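Local coordinates for P91 (Metagenome, PDB 4ZI5), which hydrolyses phosphotriesters as a promiscuous activity and has the alpha/beta-hydrolase fold of the dienelactone hydrolase family, at residues S170-C175 with D193-D198; V125-F130 with A135-L140; L205-A210 with E234-T239; E50-N55 with H222-L227. One frame throughout, in Å; residues are numbered along the deposited sequence.

Interaction 1 of 4, residues S170-C175 with D193-D198; sequences SSVLVC and DEFRRD
V172 and F195 make the nearest backbone approach, with CA atoms 8.8 Å apart across strand 171-175 and helix 193-198. Side chains make the contact across it. V172 and V174 both direct their CB toward the helix, as alternate residues of a strand do. The phenyl ring of F195 touches both. V172 CG1 lies 3.7 Å from F195 CZ and approaches the ring obliquely. It can do so because it stands anti to the backbone N (chi1 180°). V174 CG2 sits at the ring edge, close to the ring plane, 4.3 Å from F195 CE2. The two side chains V172 and F195 cross at about a right angle. F195 also meets the ring of W202, where the chain re-enters the sheet. The charges of the helix lie away from this core. R197 grips D198 side-on, with NE 2.9 Å from OD1 and NH2 2.9 Å from OD2. Both carboxylate oxygens are met from above the carboxylate plane, while they lie in the guanidinium plane. R197 also pairs with E160, and E194 pairs with R142. The contact belongs to the beta-alpha-beta unit formed by strand 171-177, helix 185-198 and strand 202-207. No hydrogen bond links the two segments. The helix therefore meets the sheet here through buried apolar packing, while its charged side chains pair with one another or with residues outside the strand.

Interaction 2 of 4, residues V125-F130 with A135-L140; sequences VAAIGF and ATCLEL
A127 begins the contact, with its CB directed at the helix and 3.8 Å from C137 SG. I128 points its CB away from the helix, packs on helix 231-248 and offers its backbone instead. C137 SG stands almost straight above the carbonyl carbon, 3.1 Å from I128 C and 3.3 Å from I128 O. This is a tight approach to the flat face of the peptide. G129 follows, and its N is 3.3 Å from C137 SG. A CB on G129 would point toward the helix and into this sulfur, so the missing side chain permits the approach. The sulfur is placed by a chi1 of -73°, which sets SG anti to the carbonyl carbon of C137. The CA atoms of G129 and C137 are 6.1 Å apart. The strand and helix axes come within 7.2 Å and run at 145°, closer to antiparallel than to crossed. Strand 125-130 leads into helix 132-142 through a short, probably strained turn. Its sequence pattern, which includes G129 and C131, is consistent with the nucleophile elbow of alpha/beta hydrolases. Small residues and one sulfur, with no hydrogen bond between the segments, thus let the helix pack very near the strand that precedes it.

Interaction 3 of 4, residues L205-A210 with E234-T239; sequences LYLGNA and EARSWT
The guanidinium of R236 is gripped by two carboxylates of the second subunit, with NH1 in a salt bridge to D201 and NH2 in one to E247. Nearer its backbone, the same residue packs on L207. The setting is the alpha/beta-hydrolase fold, where helix 231-248 lies against strand 202-207 of the central sheet. The axes of strand 205-207 and helix 234-239 run nearly antiparallel, at 168°, and approach to 9.9 Å. That spacing is bridged by leucine side chains from the strand. L207 splits its two methyl groups between neighbouring helix residues. CD2 goes to the aliphatic base of the arginine, 4.1 Å from R236 CB. L207 and R236 slide past each other in opposite directions. The arginine chain is extended from CG to NE, which carries its charged end beyond L207 to the other subunit. L205 adds a looser touch, with CD2 4.5 Å from R236 O. The hydroxyl of S237 turns back into the helix and hydrogen-bonds A233 O, with OG held between the backbone N and carbonyl carbon (chi1 62°). Beyond L207 the chain leaves the strand in a type II turn that ends at A210. L205, Y206 and L207 also pair antiparallel with a strand of the second subunit, so the sheet continues across the interface. The other methyl of L207, CD1, rests 4.0 Å from S237 CB.

Interaction 4 of 4, residues E50-N55 with H222-L227; sequences EAFGLN and HGIPGL
F52 and H222 carry this contact, and I224 closes one side of it. The two aromatic rings form an offset stack, with centroids 4.0 Å apart and planes at 23°. They come from opposite directions. F52 CG stands anti to its carbonyl carbon (chi1 -53°), which sends the ring toward H222. F52 CZ lies over the centre of the imidazole, while H222 CE1 lies over the phenyl face, displaced toward its rim. The nearest pair is F52 CE2 and H222 NE2, at 3.3 Å. I224 comes to the phenyl from its edge, with CD1 near the ring plane and 4.1 Å from F52 CZ. A water donates to E50 OE1 at 2.8 Å and is hydrogen-bonded to H222 NE2 at 2.9 Å. The water sits in the imidazole plane, so NE2 can bind it while the ring face stays on F52. The other carboxylate oxygen, E50 OE2, bonds the hydroxyl of S213. Losing the imidazole of H222, as with an alanine here, would probably leave one face of F52 without its stacking partner and the water without its link to the second loop. Both segments are loops that lead from a strand to a helix. E50 also touches C131 and H154. Such loops, at the C-terminal ends of the strands, are where alpha/beta hydrolases typically build the active-site rim.

Interactions 1, 2 and 3 all pack helices on one central sheet. Strands 171-177 and 202-207 are neighbours in it, and V174 O is 2.8 Å from L205 N, a probable hydrogen bond. Interaction 2 lies near the centre of the folded chain, 13 Å centre to centre from interaction 1 and 18 Å from interaction 3. F195 touches L138, and I128 touches W238, so the packing is continuous. Along the chain, interactions 2, 1 and 3 follow in series. Interaction 4 spans interactions 2 and 1 and crosses interaction 3. It joins loops beyond the sheet, about 26 Å from interaction 1, centre to centre. Interactions 1 and 3 reach the second subunit. Interaction 4 does not, and its loops probably border the active site.

Interaction 1 of 4, residues S170-C175 with D193-D198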
loop_
_atom_site.group_PDB
_atom_site.type_symbol
_atom_site.label_atom_id
_atom_site.label_comp_id
_atom_site.label_asym_id
_atom_site.label_seq_id
_atom_site.Cartn_x
_atom_site.Cartn_y
_atom_site.Cartn_z
ATOM N N SER A 170 0.242 11.663 14.200
ATOM C CA SER A 170 0.625 11.569 12.806
ATOM C C SER A 170 -0.189 10.529 12.080
ATOM O O SER A 170 -0.691 9.576 12.680
ATOM C CB SER A 170 2.093 11.144 12.688
ATOM O OG SER A 170 2.329 9.840 13.228
ATOM N N SER A 171 -0.282 10.697 10.765
ATOM C CA SER A 171 -0.607 9.585 9.873
ATOM C C SER A 171 0.485 8.540 10.036
ATOM O O SER A 171 1.647 8.871 10.367
ATOM C CB SER A 171 -0.619 10.052 8.427
ATOM O OG SER A 171 -1.235 9.114 7.572
ATOM N N VAL A 172 0.131 7.279 9.820
ATOM C CA VAL A 172 1.096 6.165 9.942
ATOM C C VAL A 172 0.988 5.297 8.684
ATOM O O VAL A 172 -0.082 4.818 8.355
ATOM C CB VAL A 172 0.846 5.312 11.208
ATOM C CG1 VAL A 172 1.843 4.187 11.286
ATOM C CG2 VAL A 172 0.959 6.147 12.476
ATOM N N LEU A 173 2.128 5.089 8.013
ATOM C CA LEU A 173 2.254 4.078 6.963
ATOM C C LEU A 173 3.375 3.104 7.350
ATOM O O LEU A 173 4.532 3.506 7.550
ATOM C CB LEU A 173 2.558 4.744 5.614
ATOM C CG LEU A 173 2.998 3.829 4.453
ATOM C CD1 LEU A 173 1.950 2.810 4.064
ATOM C CD2 LEU A 173 3.364 4.642 3.229
ATOM N N VAL A 174 3.019 1.841 7.519
ATOM C CA VAL A 174 3.985 0.765 7.846
ATOM C C VAL A 174 4.212 -0.052 6.559
ATOM O O VAL A 174 3.281 -0.695 6.079
ATOM C CB VAL A 174 3.419 -0.168 8.953
ATOM C CG1 VAL A 174 4.316 -1.335 9.256
ATOM C CG2 VAL A 174 3.172 0.635 10.235
ATOM N N CYS A 175 5.443 -0.058 6.047
ATOM C CA CYS A 175 5.790 -0.860 4.878
ATOM C C CYS A 175 6.551 -2.081 5.394
ATOM O O CYS A 175 7.647 -1.952 5.927
ATOM C CB CYS A 175 6.618 -0.039 3.900
ATOM S SG CYS A 175 5.744 1.411 3.248
ATOM N N ASP A 193 -4.051 -3.209 16.028
ATOM C CA ASP A 193 -5.173 -3.087 16.988
ATOM C C ASP A 193 -5.087 -1.807 17.823
ATOM O O ASP A 193 -6.111 -1.221 18.141
ATOM C CB ASP A 193 -5.228 -4.315 17.884
ATOM C CG ASP A 193 -5.837 -5.517 17.191
ATOM O OD1 ASP A 193 -6.489 -5.361 16.112
ATOM O OD2 ASP A 193 -5.715 -6.624 17.742
ATOM N N GLU A 194 -3.863 -1.346 18.110
ATOM C CA GLU A 194 -3.666 -0.030 18.770
ATOM C C GLU A 194 -4.138 1.069 17.845
ATOM O O GLU A 194 -4.873 1.972 18.258
ATOM C CB GLU A 194 -2.199 0.213 19.119
ATOM C CG GLU A 194 -1.624 -0.758 20.134
ATOM C CD GLU A 194 -0.091 -0.740 20.179
ATOM O OE1 GLU A 194 0.558 0.107 19.509
ATOM O OE2 GLU A 194 0.487 -1.582 20.884
ATOM N N PHE A 195 -3.727 0.992 16.570
ATOM C CA PHE A 195 -4.147 2.000 15.592
ATOM C C PHE A 195 -5.668 2.049 15.421
ATOM O O PHE A 195 -6.259 3.139 15.340
ATOM C CB PHE A 195 -3.533 1.755 14.213
ATOM C CG PHE A 195 -2.039 1.780 14.156
ATOM C CD1 PHE A 195 -1.256 2.448 15.105
ATOM C CD2 PHE A 195 -1.405 1.170 13.093
ATOM C CE1 PHE A 195 0.125 2.455 14.992
ATOM C CE2 PHE A 195 -0.031 1.194 12.974
ATOM C CZ PHE A 195 0.730 1.845 13.917
ATOM N N ARG A 196 -6.289 0.871 15.358
ATOM C CA ARG A 196 -7.757 0.754 15.285
ATOM C C ARG A 196 -8.445 1.392 16.492
ATOM O O ARG A 196 -9.355 2.219 16.340
ATOM C CB ARG A 196 -8.169 -0.715 15.222
ATOM C CG ARG A 196 -7.904 -1.413 13.901
ATOM C CD ARG A 196 -8.570 -2.792 13.860
ATOM N NE ARG A 196 -8.337 -3.468 12.600
ATOM C CZ ARG A 196 -7.418 -4.401 12.416
ATOM N NH1 ARG A 196 -6.634 -4.771 13.423
ATOM N NH2 ARG A 196 -7.263 -4.964 11.221
ATOM N N ARG A 197 -7.989 1.009 17.682
ATOM C CA ARG A 197 -8.535 1.524 18.959
ATOM C C ARG A 197 -8.547 3.046 18.992
ATOM O O ARG A 197 -9.536 3.652 19.363
ATOM C CB ARG A 197 -7.720 0.958 20.139
ATOM C CG ARG A 197 -8.178 1.397 21.543
ATOM C CD ARG A 197 -7.114 1.148 22.598
ATOM N NE ARG A 197 -5.922 1.937 22.286
ATOM C CZ ARG A 197 -4.661 1.598 22.546
ATOM N NH1 ARG A 197 -4.352 0.468 23.172
ATOM N NH2 ARG A 197 -3.685 2.402 22.164
ATOM N N ASP A 198 -7.452 3.655 18.545
ATOM C CA ASP A 198 -7.245 5.096 18.626
ATOM C C ASP A 198 -7.689 5.851 17.399
ATOM O O ASP A 198 -7.631 7.064 17.405
ATOM C CB ASP A 198 -5.759 5.401 18.921
ATOM C CG ASP A 198 -5.338 4.899 20.291
ATOM O OD1 ASP A 198 -6.241 4.546 21.100
ATOM O OD2 ASP A 198 -4.121 4.829 20.583
#

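Interaction 2 of 4, residues V125-F130 with A135-L140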
loop_
_atom_site.group_PDB
_atom_site.type_symbol
_atom_site.label_atom_id
_atom_site.label_comp_id
_atom_site.label_asym_id
_atom_site.label_seq_id
_atom_site.Cartn_x
_atom_site.Cartn_y
_atom_site.Cartn_z
ATOM N N VAL A 125 6.262 18.590 9.443
ATOM C CA VAL A 125 7.363 17.664 9.632
ATOM C C VAL A 125 6.910 16.213 9.690
ATOM O O VAL A 125 5.798 15.909 10.104
ATOM C CB VAL A 125 8.178 18.018 10.881
ATOM C CG1 VAL A 125 8.932 19.337 10.634
ATOM C CG2 VAL A 125 7.299 18.075 12.117
ATOM N N ALA A 126 7.776 15.326 9.230
ATOM C CA ALA A 126 7.493 13.892 9.212
ATOM C C ALA A 126 8.759 13.132 9.571
ATOM O O ALA A 126 9.829 13.719 9.732
ATOM C CB ALA A 126 6.996 13.458 7.833
ATOM N N ALA A 127 8.630 11.826 9.745
ATOM C CA ALA A 127 9.786 10.978 10.022
ATOM C C ALA A 127 9.639 9.673 9.280
ATOM O O ALA A 127 8.550 9.098 9.201
ATOM C CB ALA A 127 9.931 10.686 11.502
ATOM N N ILE A 128 10.740 9.225 8.720
ATOM C CA ILE A 128 10.804 7.900 8.156
ATOM C C ILE A 128 11.910 7.147 8.861
ATOM O O ILE A 128 12.811 7.744 9.490
ATOM C CB ILE A 128 10.993 7.907 6.621
ATOM C CG1 ILE A 128 12.399 8.374 6.189
ATOM C CG2 ILE A 128 9.901 8.728 5.988
ATOM C CD1 ILE A 128 12.704 8.128 4.727
ATOM N N GLY A 129 11.839 5.830 8.809
ATOM C CA GLY A 129 12.897 5.022 9.360
ATOM C C GLY A 129 12.980 3.617 8.830
ATOM O O GLY A 129 11.972 3.023 8.395
ATOM N N PHE A 130 14.190 3.070 8.930
ATOM C CA PHE A 130 14.529 1.755 8.365
ATOM C C PHE A 130 14.957 0.830 9.484
ATOM O O PHE A 130 15.861 1.167 10.225
ATOM C CB PHE A 130 15.643 1.908 7.342
ATOM C CG PHE A 130 15.278 2.857 6.246
ATOM C CD1 PHE A 130 15.495 4.199 6.394
ATOM C CD2 PHE A 130 14.660 2.395 5.083
ATOM C CE1 PHE A 130 15.121 5.084 5.404
ATOM C CE2 PHE A 130 14.319 3.265 4.071
ATOM C CZ PHE A 130 14.531 4.622 4.241
ATOM N N ALA A 135 11.179 1.385 13.961
ATOM C CA ALA A 135 10.713 1.276 15.347
ATOM C C ALA A 135 10.833 2.615 16.085
ATOM O O ALA A 135 9.928 2.987 16.832
ATOM C CB ALA A 135 11.469 0.176 16.082
ATOM N N THR A 136 11.919 3.351 15.805
ATOM C CA THR A 136 12.165 4.654 16.392
ATOM C C THR A 136 11.059 5.654 16.021
ATOM O O THR A 136 10.635 6.463 16.867
ATOM C CB THR A 136 13.554 5.228 15.968
ATOM O OG1 THR A 136 14.617 4.332 16.357
ATOM C CG2 THR A 136 13.814 6.544 16.624
ATOM N N CYS A 137 10.638 5.647 14.758
ATOM C CA CYS A 137 9.555 6.553 14.288
ATOM C C CYS A 137 8.290 6.329 15.091
ATOM O O CYS A 137 7.661 7.286 15.519
ATOM C CB CYS A 137 9.234 6.322 12.817
ATOM S SG CYS A 137 10.463 6.919 11.649
ATOM N N LEU A 138 7.972 5.063 15.344
ATOM C CA LEU A 138 6.763 4.726 16.093
ATOM C C LEU A 138 6.878 5.126 17.569
ATOM O O LEU A 138 5.921 5.680 18.129
ATOM C CB LEU A 138 6.428 3.248 15.929
ATOM C CG LEU A 138 5.140 2.801 16.612
ATOM C CD1 LEU A 138 3.949 3.617 16.173
ATOM C CD2 LEU A 138 4.898 1.315 16.323
ATOM N N GLU A 139 8.042 4.895 18.178
ATOM C CA GLU A 139 8.307 5.390 19.543
ATOM C C GLU A 139 8.127 6.900 19.634
ATOM O O GLU A 139 7.446 7.414 20.537
ATOM C CB GLU A 139 9.720 4.989 20.026
ATOM C CG GLU A 139 9.929 3.486 20.187
ATOM C CD GLU A 139 8.922 2.897 21.125
ATOM O OE1 GLU A 139 9.019 3.222 22.318
ATOM O OE2 GLU A 139 8.025 2.116 20.681
ATOM N N LEU A 140 8.716 7.619 18.689
ATOM C CA LEU A 140 8.612 9.077 18.675
ATOM C C LEU A 140 7.176 9.554 18.493
ATOM O O LEU A 140 6.726 10.467 19.216
ATOM C CB LEU A 140 9.515 9.677 17.605
ATOM C CG LEU A 140 9.545 11.205 17.465
ATOM C CD1 LEU A 140 10.005 11.929 18.724
ATOM C CD2 LEU A 140 10.446 11.540 16.294
#

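Interaction 3 of 4, residues L205-A210 with E234-T239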
loop_
_atom_site.group_PDB
_atom_site.type_symbol
_atom_site.label_atom_id
_atom_site.label_comp_id
_atom_site.label_asym_id
_atom_site.label_seq_id
_atom_site.Cartn_x
_atom_site.Cartn_y
_atom_site.Cartn_z
ATOM N N LEU A 205 1.204 -1.785 4.529
ATOM C CA LEU A 205 1.427 -2.332 3.213
ATOM C C LEU A 205 2.350 -3.526 3.382
ATOM O O LEU A 205 3.544 -3.372 3.703
ATOM C CB LEU A 205 2.097 -1.303 2.277
ATOM C CG LEU A 205 2.461 -1.737 0.851
ATOM C CD1 LEU A 205 1.210 -2.127 0.059
ATOM C CD2 LEU A 205 3.159 -0.573 0.185
ATOM N N TYR A 206 1.767 -4.701 3.168
ATOM C CA TYR A 206 2.483 -5.962 3.104
ATOM C C TYR A 206 3.059 -6.130 1.707
ATOM O O TYR A 206 2.303 -6.195 0.710
ATOM C CB TYR A 206 1.538 -7.141 3.362
ATOM C CG TYR A 206 1.189 -7.350 4.801
ATOM C CD1 TYR A 206 0.218 -6.558 5.404
ATOM C CD2 TYR A 206 1.757 -8.388 5.551
ATOM C CE1 TYR A 206 -0.144 -6.761 6.720
ATOM C CE2 TYR A 206 1.402 -8.587 6.892
ATOM C CZ TYR A 206 0.466 -7.752 7.463
ATOM O OH TYR A 206 0.038 -7.910 8.752
ATOM N N LEU A 207 4.370 -6.300 1.652
ATOM C CA LEU A 207 5.083 -6.475 0.405
ATOM C C LEU A 207 5.513 -7.913 0.237
ATOM O O LEU A 207 6.389 -8.405 0.925
ATOM C CB LEU A 207 6.259 -5.536 0.369
ATOM C CG LEU A 207 5.773 -4.075 0.338
ATOM C CD1 LEU A 207 6.810 -3.176 0.967
ATOM C CD2 LEU A 207 5.356 -3.591 -1.043
ATOM N N GLY A 208 4.864 -8.621 -0.682
ATOM C CA GLY A 208 5.185 -10.028 -0.889
ATOM C C GLY A 208 6.627 -10.259 -1.298
ATOM O O GLY A 208 7.239 -9.428 -1.947
ATOM N N ASN A 209 7.174 -11.396 -0.886
ATOM C CA ASN A 209 8.515 -11.873 -1.283
ATOM C C ASN A 209 9.656 -11.073 -0.667
ATOM O O ASN A 209 10.811 -11.288 -1.011
ATOM C CB ASN A 209 8.673 -11.914 -2.812
ATOM C CG ASN A 209 7.575 -12.691 -3.489
ATOM O OD1 ASN A 209 6.772 -12.140 -4.261
ATOM N ND2 ASN A 209 7.482 -13.956 -3.155
ATOM N N ALA A 210 9.347 -10.176 0.256
ATOM C CA ALA A 210 10.324 -9.324 0.882
ATOM C C ALA A 210 10.541 -9.753 2.344
ATOM O O ALA A 210 9.613 -10.086 3.079
ATOM C CB ALA A 210 9.862 -7.862 0.801
ATOM N N GLU A 234 11.421 -2.101 -2.443
ATOM C CA GLU A 234 12.059 -0.790 -2.206
ATOM C C GLU A 234 11.285 0.295 -2.969
ATOM O O GLU A 234 10.861 1.306 -2.400
ATOM C CB GLU A 234 13.541 -0.765 -2.631
ATOM C CG GLU A 234 14.201 0.543 -2.181
ATOM C CD GLU A 234 15.511 0.917 -2.817
ATOM O OE1 GLU A 234 15.983 0.282 -3.795
ATOM O OE2 GLU A 234 16.053 1.947 -2.347
ATOM N N ALA A 235 11.109 0.066 -4.264
ATOM C CA ALA A 235 10.397 1.018 -5.132
ATOM C C ALA A 235 8.968 1.277 -4.688
ATOM O O ALA A 235 8.538 2.434 -4.563
ATOM C CB ALA A 235 10.368 0.518 -6.552
ATOM N N ARG A 236 8.215 0.211 -4.485
ATOM C CA ARG A 236 6.807 0.366 -4.120
ATOM C C ARG A 236 6.631 1.061 -2.759
ATOM O O ARG A 236 5.714 1.847 -2.595
ATOM C CB ARG A 236 6.090 -0.987 -4.096
ATOM C CG ARG A 236 5.849 -1.540 -5.477
ATOM C CD ARG A 236 5.350 -2.953 -5.433
ATOM N NE ARG A 236 5.222 -3.501 -6.785
ATOM C CZ ARG A 236 4.920 -4.769 -7.078
ATOM N NH1 ARG A 236 4.737 -5.671 -6.133
ATOM N NH2 ARG A 236 4.867 -5.145 -8.352
ATOM N N SER A 237 7.476 0.733 -1.782
ATOM C CA SER A 237 7.363 1.358 -0.468
ATOM C C SER A 237 7.727 2.841 -0.539
ATOM O O SER A 237 7.062 3.691 0.072
ATOM C CB SER A 237 8.208 0.590 0.557
ATOM O OG SER A 237 9.579 0.620 0.228
ATOM N N TRP A 238 8.764 3.170 -1.308
ATOM C CA TRP A 238 9.161 4.561 -1.506
ATOM C C TRP A 238 8.040 5.352 -2.185
ATOM O O TRP A 238 7.723 6.476 -1.787
ATOM C CB TRP A 238 10.475 4.634 -2.295
ATOM C CG TRP A 238 11.080 5.986 -2.317
ATOM C CD1 TRP A 238 11.053 6.887 -3.336
ATOM C CD2 TRP A 238 11.808 6.600 -1.251
ATOM N NE1 TRP A 238 11.757 8.027 -2.983
ATOM C CE2 TRP A 238 12.218 7.880 -1.700
ATOM C CE3 TRP A 238 12.156 6.195 0.041
ATOM C CZ2 TRP A 238 12.969 8.747 -0.896
ATOM C CZ3 TRP A 238 12.915 7.052 0.820
ATOM C CH2 TRP A 238 13.301 8.319 0.350
ATOM N N THR A 239 7.413 4.755 -3.189
ATOM C CA THR A 239 6.321 5.430 -3.896
ATOM C C THR A 239 5.161 5.658 -2.923
ATOM O O THR A 239 4.583 6.747 -2.912
ATOM C CB THR A 239 5.865 4.633 -5.115
ATOM O OG1 THR A 239 6.948 4.512 -6.056
ATOM C CG2 THR A 239 4.670 5.306 -5.808
#

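Interaction 4 of 4, residues E50-N55 with H222-L227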
loop_
_atom_site.group_PDB
_atom_site.type_symbol
_atom_site.label_atom_id
_atom_site.label_comp_id
_atom_site.label_asym_id
_atom_site.label_seq_id
_atom_site.Cartn_x
_atom_site.Cartn_y
_atom_site.Cartn_z
ATOM N N GLU A 50 19.086 2.416 10.083
ATOM C CA GLU A 50 19.119 1.099 10.684
ATOM C C GLU A 50 20.010 1.113 11.916
ATOM O O GLU A 50 20.736 2.114 12.192
ATOM C CB GLU A 50 19.631 0.074 9.671
ATOM C CG GLU A 50 18.719 -0.119 8.472
ATOM C CD GLU A 50 19.010 -1.408 7.742
ATOM O OE1 GLU A 50 20.170 -1.596 7.352
ATOM O OE2 GLU A 50 18.103 -2.251 7.582
ATOM N N ALA A 51 19.942 0.015 12.665
ATOM C CA ALA A 51 20.711 -0.166 13.904
ATOM C C ALA A 51 22.208 0.069 13.771
ATOM O O ALA A 51 22.850 0.512 14.734
ATOM C CB ALA A 51 20.452 -1.560 14.477
ATOM N N PHE A 52 22.755 -0.194 12.585
ATOM C CA PHE A 52 24.190 -0.000 12.349
ATOM C C PHE A 52 24.589 1.430 12.681
ATOM O O PHE A 52 25.686 1.673 13.222
ATOM C CB PHE A 52 24.581 -0.320 10.899
ATOM C CG PHE A 52 24.128 -1.669 10.447
ATOM C CD1 PHE A 52 24.696 -2.820 11.000
ATOM C CD2 PHE A 52 23.097 -1.801 9.498
ATOM C CE1 PHE A 52 24.256 -4.072 10.611
ATOM C CE2 PHE A 52 22.646 -3.058 9.115
ATOM C CZ PHE A 52 23.230 -4.195 9.675
ATOM N N GLY A 53 23.702 2.380 12.364
ATOM C CA GLY A 53 23.967 3.796 12.603
ATOM C C GLY A 53 23.877 4.633 11.341
ATOM O O GLY A 53 23.453 4.167 10.268
ATOM N N LEU A 54 24.275 5.884 11.485
ATOM C CA LEU A 54 24.241 6.837 10.387
ATOM C C LEU A 54 25.203 6.418 9.282
ATOM O O LEU A 54 26.409 6.557 9.426
ATOM C CB LEU A 54 24.554 8.232 10.889
ATOM C CG LEU A 54 24.539 9.366 9.858
ATOM C CD1 LEU A 54 23.296 9.368 8.983
ATOM C CD2 LEU A 54 24.661 10.674 10.605
ATOM N N ASN A 55 24.660 5.936 8.171
ATOM C CA ASN A 55 25.483 5.317 7.112
ATOM C C ASN A 55 25.108 5.827 5.726
ATOM O O ASN A 55 24.228 6.661 5.603
ATOM C CB ASN A 55 25.394 3.796 7.228
ATOM C CG ASN A 55 23.983 3.253 7.087
ATOM O OD1 ASN A 55 22.989 3.952 6.759
ATOM N ND2 ASN A 55 23.883 1.953 7.326
ATOM N N HIS A 222 25.737 -8.269 5.428
ATOM C CA HIS A 222 25.996 -8.329 6.870
ATOM C C HIS A 222 26.174 -9.753 7.403
ATOM O O HIS A 222 26.608 -9.918 8.542
ATOM C CB HIS A 222 24.876 -7.649 7.649
ATOM C CG HIS A 222 24.551 -6.278 7.147
ATOM N ND1 HIS A 222 25.433 -5.224 7.246
ATOM C CD2 HIS A 222 23.447 -5.793 6.528
ATOM C CE1 HIS A 222 24.887 -4.144 6.716
ATOM N NE2 HIS A 222 23.683 -4.464 6.268
ATOM N N GLY A 223 25.824 -10.764 6.609
ATOM C CA GLY A 223 25.779 -12.144 7.082
ATOM C C GLY A 223 24.768 -12.388 8.201
ATOM O O GLY A 223 24.960 -13.323 8.988
ATOM N N ILE A 224 23.705 -11.560 8.281
ATOM C CA ILE A 224 22.645 -11.712 9.279
ATOM C C ILE A 224 21.464 -12.403 8.593
ATOM O O ILE A 224 20.951 -11.905 7.578
ATOM C CB ILE A 224 22.151 -10.367 9.873
ATOM C CG1 ILE A 224 23.300 -9.598 10.533
ATOM C CG2 ILE A 224 21.035 -10.600 10.905
ATOM C CD1 ILE A 224 22.985 -8.138 10.825
ATOM N N PRO A 225 21.019 -13.551 9.135
ATOM C CA PRO A 225 19.912 -14.239 8.451
ATOM C C PRO A 225 18.616 -13.436 8.509
ATOM O O PRO A 225 18.381 -12.702 9.468
ATOM C CB PRO A 225 19.771 -15.560 9.220
ATOM C CG PRO A 225 21.043 -15.707 10.004
ATOM C CD PRO A 225 21.522 -14.322 10.290
ATOM N N GLY A 226 17.806 -13.545 7.464
ATOM C CA GLY A 226 16.520 -12.818 7.394
ATOM C C GLY A 226 16.585 -11.455 6.716
ATOM O O GLY A 226 15.548 -10.797 6.577
ATOM N N LEU A 227 17.784 -11.040 6.286
ATOM C CA LEU A 227 17.996 -9.770 5.610
ATOM C C LEU A 227 18.352 -9.974 4.142
ATOM O O LEU A 227 19.301 -10.690 3.822
ATOM C CB LEU A 227 19.096 -8.957 6.286
ATOM C CG LEU A 227 18.697 -8.180 7.533
ATOM C CD1 LEU A 227 18.269 -9.108 8.648
ATOM C CD2 LEU A 227 19.879 -7.306 7.966
HETATM O O HOH W 1 21.043 -3.525 5.561
#